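Local coordinates for protein beta-N-acetylglucosaminidase (Thermotoga maritima, PDB 3WO8) that probably hydrolyses terminal non-reducing N-acetyl-D-hexosamine residues from N-acetyl-beta-D-hexosaminides, as a member of glycosyl hydrolase family 3, at residues Val31-Ile45 with Phe59-Ser73. Residues are numbered along the deposited sequence; the frame is centred on the assembly and turned at random.
Sequences VKEIIRKYRPTGILI and FMSFLSKEGDFLISS
Ile43 N donates to Leu70 O (2.9 Å) where strands 42-45 and 70-72 lie side by side and parallel in the TIM barrel, joined by a beta-alpha-beta crossover whose connection includes the helix ending at Glu66. Three more backbone hydrogen bonds complete the register: Leu70 N donates to Thr41 O, Ser72 N to Ile43 O and Ile45 N to Ser72 O.

Apolar side chains fill the layer between strands and helices. Ile43 sends CG2 to Phe59 CZ (3.8 Å), while its CG1 packs against Leu63 CD2 and Phe69 CD2. Ile35 parts its branches: CD1 meets the Phe59 ring in plane at its edge, and CG2, anti to the backbone N, lies 3.6 Å from Phe62 CE2. Phe24 of strand 20-24, the neighbour of strand 42-45, meets Phe59 edge-to-face.

Helices 31-37 and 59-66 run nearly parallel, their axes 19° apart, and Phe62 fills the space between them. Its CG stands anti to the backbone N (chi1 171°), which lays the ring against the Lys32 side chain, whose CG makes a CH-pi contact over one face, 4.1 Å from the ring centroid; Glu66 CG covers the opposite face. An alanine in place of Phe62 would probably leave a gap beside Ile35 CG2 and deprive the Lys32 methylenes of their aromatic surface.

At the outer side of the helix pair the charged groups meet only loosely. Glu66 OE1 lies against Arg36 CD, and at 4.3 Å from Arg36 NH1 it is too distant for a salt bridge, the guanidinium and carboxylate planes standing 74° apart. Beyond the helix end, one water joins Thr41 OG1 to Asp68 O, donating to the latter at 2.9 Å.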
ATOM      1  N   VAL B  31      13.055 -21.765  -5.311  1.00 53.85           N
ATOM      2  CA  VAL B  31      11.818 -21.314  -5.930  1.00 48.96           C
ATOM      3  C   VAL B  31      12.021 -21.089  -7.410  1.00 46.01           C
ATOM      4  O   VAL B  31      11.246 -21.578  -8.239  1.00 43.36           O
ATOM      5  CB  VAL B  31      11.298 -20.028  -5.269  1.00 49.16           C
ATOM      6  CG1 VAL B  31      10.198 -19.393  -6.108  1.00 52.55           C
ATOM      7  CG2 VAL B  31      10.771 -20.314  -3.870  1.00 49.54           C
ATOM      8  N   LYS B  32      13.073 -20.352  -7.730  1.00 48.21           N
ATOM      9  CA  LYS B  32      13.487 -20.128  -9.117  1.00 55.15           C
ATOM     10  C   LYS B  32      13.723 -21.436  -9.865  1.00 59.18           C
ATOM     11  O   LYS B  32      13.387 -21.540 -11.048  1.00 62.92           O
ATOM     12  CB  LYS B  32      14.779 -19.321  -9.193  1.00 53.56           C
ATOM     13  CG  LYS B  32      14.737 -17.916  -8.605  1.00 57.11           C
ATOM     14  CD  LYS B  32      15.908 -17.082  -9.136  1.00 63.46           C
ATOM     15  CE  LYS B  32      16.550 -16.170  -8.097  1.00 62.39           C
ATOM     16  NZ  LYS B  32      17.563 -15.297  -8.748  1.00 64.76           N
ATOM     17  N   GLU B  33      14.304 -22.426  -9.187  1.00 61.28           N
ATOM     18  CA  GLU B  33      14.643 -23.693  -9.848  1.00 62.08           C
ATOM     19  C   GLU B  33      13.409 -24.516 -10.200  1.00 51.41           C
ATOM     20  O   GLU B  33      13.292 -24.962 -11.316  1.00 48.95           O
ATOM     21  CB  GLU B  33      15.668 -24.483  -9.034  1.00 71.16           C
ATOM     22  CG  GLU B  33      17.075 -23.883  -9.141  1.00 82.18           C
ATOM     23  CD  GLU B  33      18.102 -24.445  -8.134  1.00 89.95           C
ATOM     24  OE1 GLU B  33      19.314 -24.253  -8.348  1.00 86.98           O
ATOM     25  OE2 GLU B  33      17.728 -25.069  -7.114  1.00102.44           O
ATOM     26  N   ILE B  34      12.480 -24.674  -9.262  1.00 47.60           N
ATOM     27  CA  ILE B  34      11.210 -25.318  -9.536  1.00 44.80           C
ATOM     28  C   ILE B  34      10.595 -24.634 -10.717  1.00 46.65           C
ATOM     29  O   ILE B  34      10.048 -25.282 -11.575  1.00 50.43           O
ATOM     30  CB  ILE B  34      10.211 -25.174  -8.367  1.00 50.16           C
ATOM     31  CG1 ILE B  34      10.664 -25.963  -7.148  1.00 55.05           C
ATOM     32  CG2 ILE B  34       8.819 -25.672  -8.750  1.00 50.65           C
ATOM     33  CD1 ILE B  34      10.424 -27.456  -7.275  1.00 58.68           C
ATOM     34  N   ILE B  35      10.639 -23.305 -10.749  1.00 51.74           N
ATOM     35  CA  ILE B  35       9.870 -22.562 -11.750  1.00 51.04           C
ATOM     36  C   ILE B  35      10.457 -22.770 -13.132  1.00 48.77           C
ATOM     37  O   ILE B  35       9.712 -23.029 -14.088  1.00 51.52           O
ATOM     38  CB  ILE B  35       9.682 -21.062 -11.366  1.00 51.73           C
ATOM     39  CG1 ILE B  35       8.592 -20.948 -10.286  1.00 52.43           C
ATOM     40  CG2 ILE B  35       9.262 -20.212 -12.559  1.00 46.74           C
ATOM     41  CD1 ILE B  35       8.641 -19.676  -9.469  1.00 50.61           C
ATOM     42  N   ARG B  36      11.772 -22.694 -13.247  1.00 47.44           N
ATOM     43  CA  ARG B  36      12.409 -22.948 -14.542  1.00 53.55           C
ATOM     44  C   ARG B  36      12.240 -24.413 -14.974  1.00 62.46           C
ATOM     45  O   ARG B  36      11.975 -24.680 -16.146  1.00 65.13           O
ATOM     46  CB  ARG B  36      13.889 -22.610 -14.504  1.00 55.11           C
ATOM     47  CG  ARG B  36      14.172 -21.180 -14.080  1.00 59.22           C
ATOM     48  CD  ARG B  36      15.587 -20.719 -14.384  1.00 61.09           C
ATOM     49  NE  ARG B  36      16.446 -20.744 -13.185  1.00 63.50           N
ATOM     50  CZ  ARG B  36      17.156 -19.716 -12.727  1.00 59.15           C
ATOM     51  NH1 ARG B  36      17.141 -18.537 -13.344  1.00 66.27           N
ATOM     52  NH2 ARG B  36      17.899 -19.865 -11.644  1.00 57.79           N
ATOM     53  N   LYS B  37      12.360 -25.350 -14.027  1.00 63.03           N
ATOM     54  CA  LYS B  37      12.346 -26.782 -14.355  1.00 65.71           C
ATOM     55  C   LYS B  37      10.994 -27.230 -14.862  1.00 60.35           C
ATOM     56  O   LYS B  37      10.875 -27.664 -15.979  1.00 56.39           O
ATOM     57  CB  LYS B  37      12.742 -27.653 -13.159  1.00 69.80           C
ATOM     58  CG  LYS B  37      13.210 -29.047 -13.566  1.00 73.28           C
ATOM     59  CD  LYS B  37      12.906 -30.087 -12.495  1.00 76.92           C
ATOM     60  CE  LYS B  37      13.919 -31.231 -12.505  1.00 75.30           C
ATOM     61  NZ  LYS B  37      14.262 -31.671 -11.119  1.00 75.21           N
ATOM     62  N   TYR B  38       9.984 -27.121 -14.019  1.00 62.92           N
ATOM     63  CA  TYR B  38       8.601 -27.351 -14.417  1.00 64.97           C
ATOM     64  C   TYR B  38       8.197 -25.934 -14.694  1.00 70.73           C
ATOM     65  O   TYR B  38       8.883 -25.008 -14.258  1.00 82.60           O
ATOM     66  CB  TYR B  38       7.793 -27.924 -13.270  1.00 64.83           C
ATOM     67  CG  TYR B  38       8.532 -28.971 -12.454  1.00 70.70           C
ATOM     68  CD1 TYR B  38       9.307 -28.610 -11.362  1.00 71.90           C
ATOM     69  CD2 TYR B  38       8.466 -30.325 -12.782  1.00 72.09           C
ATOM     70  CE1 TYR B  38       9.987 -29.560 -10.613  1.00 74.67           C
ATOM     71  CE2 TYR B  38       9.147 -31.281 -12.034  1.00 67.95           C
ATOM     72  CZ  TYR B  38       9.898 -30.894 -10.943  1.00 68.87           C
ATOM     73  OH  TYR B  38      10.562 -31.810 -10.156  1.00 56.94           O
ATOM     74  N   ARG B  39       7.132 -25.690 -15.418  1.00 64.34           N
ATOM     75  CA  ARG B  39       6.889 -24.280 -15.738  1.00 60.53           C
ATOM     76  C   ARG B  39       5.483 -23.989 -15.321  1.00 55.26           C
ATOM     77  O   ARG B  39       4.574 -23.871 -16.152  1.00 57.00           O
ATOM     78  CB  ARG B  39       7.194 -23.964 -17.208  1.00 62.75           C
ATOM     79  CG  ARG B  39       8.701 -23.987 -17.527  1.00 70.12           C
ATOM     80  CD  ARG B  39       9.189 -22.813 -18.387  1.00 75.92           C
ATOM     81  NE  ARG B  39       8.230 -22.485 -19.452  1.00 84.75           N
ATOM     82  CZ  ARG B  39       8.118 -23.122 -20.624  1.00 77.12           C
ATOM     83  NH1 ARG B  39       8.931 -24.123 -20.915  1.00 76.99           N
ATOM     84  NH2 ARG B  39       7.195 -22.748 -21.523  1.00 66.06           N
ATOM     85  N   PRO B  40       5.287 -23.921 -14.005  1.00 48.84           N
ATOM     86  CA  PRO B  40       3.934 -23.817 -13.500  1.00 49.69           C
ATOM     87  C   PRO B  40       3.363 -22.506 -14.011  1.00 53.15           C
ATOM     88  O   PRO B  40       4.109 -21.538 -14.159  1.00 56.62           O
ATOM     89  CB  PRO B  40       4.109 -23.850 -11.987  1.00 49.13           C
ATOM     90  CG  PRO B  40       5.523 -23.462 -11.737  1.00 48.06           C
ATOM     91  CD  PRO B  40       6.310 -23.746 -12.966  1.00 47.28           C
ATOM     92  N   THR B  41       2.084 -22.492 -14.359  1.00 50.30           N
ATOM     93  CA  THR B  41       1.495 -21.305 -14.964  1.00 49.04           C
ATOM     94  C   THR B  41       1.083 -20.361 -13.828  1.00 47.42           C
ATOM     95  O   THR B  41       1.371 -19.162 -13.868  1.00 48.65           O
ATOM     96  CB  THR B  41       0.346 -21.670 -15.964  1.00 48.48           C
ATOM     97  OG1 THR B  41       0.862 -21.655 -17.301  1.00 46.44           O
ATOM     98  CG2 THR B  41      -0.826 -20.686 -15.918  1.00 52.75           C
ATOM     99  N   GLY B  42       0.436 -20.935 -12.814  1.00 45.43           N
ATOM    100  CA  GLY B  42      -0.126 -20.194 -11.690  1.00 45.42           C
ATOM    101  C   GLY B  42       0.854 -19.958 -10.544  1.00 42.53           C
ATOM    102  O   GLY B  42       1.354 -20.904  -9.949  1.00 43.48           O
ATOM    103  N   ILE B  43       1.126 -18.691 -10.246  1.00 37.67           N
ATOM    104  CA  ILE B  43       2.025 -18.315  -9.160  1.00 35.80           C
ATOM    105  C   ILE B  43       1.116 -17.658  -8.168  1.00 32.42           C
ATOM    106  O   ILE B  43       0.620 -16.598  -8.462  1.00 28.65           O
ATOM    107  CB  ILE B  43       3.078 -17.260  -9.598  1.00 36.12           C
ATOM    108  CG1 ILE B  43       3.935 -17.754 -10.760  1.00 37.06           C
ATOM    109  CG2 ILE B  43       3.967 -16.850  -8.422  1.00 38.27           C
ATOM    110  CD1 ILE B  43       4.746 -18.988 -10.452  1.00 38.89           C
ATOM    111  N   LEU B  44       0.858 -18.295  -7.031  1.00 31.10           N
ATOM    112  CA  LEU B  44       0.088 -17.674  -5.943  1.00 33.14           C
ATOM    113  C   LEU B  44       1.065 -17.131  -4.901  1.00 34.72           C
ATOM    114  O   LEU B  44       1.837 -17.901  -4.365  1.00 35.74           O
ATOM    115  CB  LEU B  44      -0.835 -18.695  -5.294  1.00 32.14           C
ATOM    116  CG  LEU B  44      -1.379 -18.321  -3.933  1.00 34.33           C
ATOM    117  CD1 LEU B  44      -2.123 -17.000  -4.045  1.00 38.45           C
ATOM    118  CD2 LEU B  44      -2.311 -19.372  -3.360  1.00 34.49           C
ATOM    119  N   ILE B  45       1.047 -15.828  -4.616  1.00 34.23           N
ATOM    120  CA  ILE B  45       2.063 -15.225  -3.719  1.00 34.04           C
ATOM    121  C   ILE B  45       1.520 -14.941  -2.340  1.00 35.51           C
ATOM    122  O   ILE B  45       0.475 -14.300  -2.203  1.00 36.17           O
ATOM    123  CB  ILE B  45       2.543 -13.910  -4.287  1.00 33.74           C
ATOM    124  CG1 ILE B  45       2.843 -14.121  -5.767  1.00 34.88           C
ATOM    125  CG2 ILE B  45       3.758 -13.438  -3.551  1.00 32.96           C
ATOM    126  CD1 ILE B  45       3.732 -13.050  -6.387  1.00 35.05           C
ATOM    127  N   PHE B  59      10.814 -11.046  -7.392  1.00 35.14           N
ATOM    128  CA  PHE B  59      10.025 -12.174  -7.848  1.00 38.39           C
ATOM    129  C   PHE B  59       9.301 -11.794  -9.125  1.00 36.51           C
ATOM    130  O   PHE B  59       9.257 -12.551 -10.045  1.00 41.20           O
ATOM    131  CB  PHE B  59       9.063 -12.637  -6.731  1.00 42.17           C
ATOM    132  CG  PHE B  59       8.524 -14.055  -6.880  1.00 43.14           C
ATOM    133  CD1 PHE B  59       8.950 -14.911  -7.883  1.00 43.32           C
ATOM    134  CD2 PHE B  59       7.575 -14.512  -5.988  1.00 43.79           C
ATOM    135  CE1 PHE B  59       8.419 -16.173  -7.999  1.00 45.04           C
ATOM    136  CE2 PHE B  59       7.058 -15.774  -6.072  1.00 44.24           C
ATOM    137  CZ  PHE B  59       7.474 -16.610  -7.083  1.00 47.99           C
ATOM    138  N   MET B  60       8.749 -10.598  -9.200  1.00 38.71           N
ATOM    139  CA  MET B  60       7.973 -10.198 -10.388  1.00 35.01           C
ATOM    140  C   MET B  60       8.933  -9.974 -11.545  1.00 32.60           C
ATOM    141  O   MET B  60       8.636 -10.266 -12.681  1.00 31.53           O
ATOM    142  CB  MET B  60       7.199  -8.897 -10.107  1.00 35.22           C
ATOM    143  CG  MET B  60       6.014  -9.047  -9.170  1.00 36.06           C
ATOM    144  SD  MET B  60       4.726  -9.957 -10.028  1.00 38.93           S
ATOM    145  CE  MET B  60       3.378  -9.823  -8.874  1.00 41.49           C
ATOM    146  N   SER B  61      10.087  -9.404 -11.255  1.00 31.11           N
ATOM    147  CA  SER B  61      11.103  -9.236 -12.271  1.00 31.94           C
ATOM    148  C   SER B  61      11.543 -10.567 -12.872  1.00 37.13           C
ATOM    149  O   SER B  61      11.719 -10.688 -14.064  1.00 41.09           O
ATOM    150  CB  SER B  61      12.336  -8.603 -11.661  1.00 30.45           C
ATOM    151  OG  SER B  61      13.310  -8.444 -12.653  1.00 29.39           O
ATOM    152  N   PHE B  62      11.766 -11.548 -12.012  1.00 40.28           N
ATOM    153  CA  PHE B  62      12.053 -12.909 -12.425  1.00 42.00           C
ATOM    154  C   PHE B  62      10.907 -13.492 -13.260  1.00 42.06           C
ATOM    155  O   PHE B  62      11.159 -14.039 -14.331  1.00 45.02           O
ATOM    156  CB  PHE B  62      12.333 -13.790 -11.200  1.00 43.55           C
ATOM    157  CG  PHE B  62      12.426 -15.241 -11.514  1.00 46.53           C
ATOM    158  CD1 PHE B  62      13.600 -15.774 -12.034  1.00 48.09           C
ATOM    159  CD2 PHE B  62      11.335 -16.079 -11.314  1.00 47.36           C
ATOM    160  CE1 PHE B  62      13.703 -17.122 -12.334  1.00 45.20           C
ATOM    161  CE2 PHE B  62      11.420 -17.425 -11.623  1.00 46.74           C
ATOM    162  CZ  PHE B  62      12.614 -17.947 -12.123  1.00 48.31           C
ATOM    163  N   LEU B  63       9.672 -13.399 -12.798  1.00 37.51           N
ATOM    164  CA  LEU B  63       8.606 -14.057 -13.529  1.00 40.86           C
ATOM    165  C   LEU B  63       8.525 -13.409 -14.872  1.00 45.35           C
ATOM    166  O   LEU B  63       8.188 -14.030 -15.898  1.00 50.27           O
ATOM    167  CB  LEU B  63       7.279 -13.914 -12.832  1.00 41.18           C
ATOM    168  CG  LEU B  63       7.247 -14.678 -11.527  1.00 44.73           C
ATOM    169  CD1 LEU B  63       6.069 -14.247 -10.659  1.00 44.70           C
ATOM    170  CD2 LEU B  63       7.192 -16.175 -11.811  1.00 47.41           C
ATOM    171  N   SER B  64       8.871 -12.140 -14.886  1.00 44.26           N
ATOM    172  CA  SER B  64       8.659 -11.367 -16.082  1.00 44.18           C
ATOM    173  C   SER B  64       9.604 -11.840 -17.182  1.00 45.81           C
ATOM    174  O   SER B  64       9.178 -12.114 -18.298  1.00 47.60           O
ATOM    175  CB  SER B  64       8.856  -9.885 -15.783  1.00 41.53           C
ATOM    176  OG  SER B  64       8.444  -9.114 -16.878  1.00 43.65           O
ATOM    177  N   LYS B  65      10.887 -11.912 -16.846  1.00 50.24           N
ATOM    178  CA  LYS B  65      11.932 -12.461 -17.721  1.00 54.12           C
ATOM    179  C   LYS B  65      11.722 -13.934 -18.134  1.00 48.43           C
ATOM    180  O   LYS B  65      12.169 -14.308 -19.200  1.00 43.91           O
ATOM    181  CB  LYS B  65      13.305 -12.346 -17.047  1.00 60.68           C
ATOM    182  CG  LYS B  65      13.824 -10.919 -16.877  1.00 70.90           C
ATOM    183  CD  LYS B  65      15.316 -10.926 -16.515  1.00 82.82           C
ATOM    184  CE  LYS B  65      15.655 -10.071 -15.298  1.00 83.60           C
ATOM    185  NZ  LYS B  65      15.534  -8.619 -15.613  1.00 82.00           N
ATOM    186  N   GLU B  66      11.055 -14.728 -17.292  1.00 46.36           N
ATOM    187  CA  GLU B  66      10.892 -16.188 -17.471  1.00 51.23           C
ATOM    188  C   GLU B  66       9.714 -16.636 -18.299  1.00 48.29           C
ATOM    189  O   GLU B  66       9.757 -17.720 -18.813  1.00 46.89           O
ATOM    190  CB  GLU B  66      10.726 -16.909 -16.115  1.00 54.44           C
ATOM    191  CG  GLU B  66      12.018 -17.363 -15.460  1.00 60.68           C
ATOM    192  CD  GLU B  66      12.740 -18.467 -16.224  1.00 63.31           C
ATOM    193  OE1 GLU B  66      13.992 -18.421 -16.274  1.00 70.89           O
ATOM    194  OE2 GLU B  66      12.068 -19.376 -16.761  1.00 61.78           O
ATOM    195  N   GLY B  67       8.640 -15.862 -18.364  1.00 47.37           N
ATOM    196  CA  GLY B  67       7.464 -16.309 -19.097  1.00 46.02           C
ATOM    197  C   GLY B  67       6.128 -15.622 -18.846  1.00 46.61           C
ATOM    198  O   GLY B  67       6.036 -14.454 -18.462  1.00 46.42           O
ATOM    199  N   ASP B  68       5.076 -16.372 -19.069  1.00 46.82           N
ATOM    200  CA  ASP B  68       3.780 -15.787 -19.097  1.00 52.48           C
ATOM    201  C   ASP B  68       2.986 -16.569 -18.073  1.00 49.75           C
ATOM    202  O   ASP B  68       2.763 -17.756 -18.275  1.00 56.70           O
ATOM    203  CB  ASP B  68       3.230 -15.913 -20.516  1.00 57.97           C
ATOM    204  CG  ASP B  68       1.875 -15.274 -20.677  1.00 64.78           C
ATOM    205  OD1 ASP B  68       1.705 -14.094 -20.303  1.00 81.11           O
ATOM    206  OD2 ASP B  68       0.968 -15.938 -21.211  1.00 69.88           O
ATOM    207  N   PHE B  69       2.599 -15.910 -16.968  1.00 45.06           N
ATOM    208  CA  PHE B  69       1.901 -16.558 -15.837  1.00 38.18           C
ATOM    209  C   PHE B  69       0.618 -15.900 -15.402  1.00 36.63           C
ATOM    210  O   PHE B  69       0.298 -14.786 -15.770  1.00 33.13           O
ATOM    211  CB  PHE B  69       2.758 -16.582 -14.589  1.00 34.97           C
ATOM    212  CG  PHE B  69       4.146 -17.063 -14.810  1.00 36.66           C
ATOM    213  CD1 PHE B  69       5.109 -16.213 -15.312  1.00 37.86           C
ATOM    214  CD2 PHE B  69       4.515 -18.354 -14.472  1.00 37.76           C
ATOM    215  CE1 PHE B  69       6.426 -16.648 -15.497  1.00 39.71           C
ATOM    216  CE2 PHE B  69       5.826 -18.807 -14.679  1.00 38.23           C
ATOM    217  CZ  PHE B  69       6.789 -17.946 -15.187  1.00 36.35           C
ATOM    218  N   LEU B  70      -0.101 -16.641 -14.575  1.00 37.14           N
ATOM    219  CA  LEU B  70      -1.229 -16.143 -13.878  1.00 36.89           C
ATOM    220  C   LEU B  70      -0.769 -15.919 -12.473  1.00 37.91           C
ATOM    221  O   LEU B  70      -0.526 -16.880 -11.768  1.00 38.70           O
ATOM    222  CB  LEU B  70      -2.330 -17.177 -13.860  1.00 39.88           C
ATOM    223  CG  LEU B  70      -2.935 -17.446 -15.222  1.00 40.75           C
ATOM    224  CD1 LEU B  70      -4.104 -18.390 -15.060  1.00 41.00           C
ATOM    225  CD2 LEU B  70      -3.377 -16.153 -15.888  1.00 40.33           C
ATOM    226  N   ILE B  71      -0.659 -14.641 -12.083  1.00 38.05           N
ATOM    227  CA  ILE B  71      -0.106 -14.204 -10.802  1.00 32.52           C
ATOM    228  C   ILE B  71      -1.223 -13.699  -9.932  1.00 32.52           C
ATOM    229  O   ILE B  71      -1.923 -12.736 -10.285  1.00 33.74           O
ATOM    230  CB  ILE B  71       0.972 -13.138 -11.010  1.00 33.83           C
ATOM    231  CG1 ILE B  71       1.938 -13.629 -12.099  1.00 35.28           C
ATOM    232  CG2 ILE B  71       1.767 -12.946  -9.721  1.00 35.00           C
ATOM    233  CD1 ILE B  71       3.192 -12.797 -12.347  1.00 33.51           C
ATOM    234  N   SER B  72      -1.438 -14.374  -8.809  1.00 31.39           N
ATOM    235  CA  SER B  72      -2.612 -14.083  -8.005  1.00 32.79           C
ATOM    236  C   SER B  72      -2.258 -13.965  -6.527  1.00 33.18           C
ATOM    237  O   SER B  72      -1.084 -14.170  -6.168  1.00 34.29           O
ATOM    238  CB  SER B  72      -3.704 -15.118  -8.220  1.00 30.97           C
ATOM    239  OG  SER B  72      -4.816 -14.828  -7.373  1.00 35.31           O
ATOM    240  N   SER B  73      -3.274 -13.618  -5.714  1.00 28.65           N
ATOM    241  CA  SER B  73      -3.139 -13.456  -4.297  1.00 30.53           C
ATOM    242  C   SER B  73      -4.518 -13.740  -3.691  1.00 32.82           C
ATOM    243  O   SER B  73      -5.468 -13.798  -4.443  1.00 32.17           O
ATOM    244  CB  SER B  73      -2.741 -12.022  -3.977  1.00 33.37           C
ATOM    245  OG  SER B  73      -3.890 -11.206  -3.619  1.00 31.12           O
TER
HETATM  246  O   HOH W   1       3.501 -20.587 -18.353  1.00 33.21           O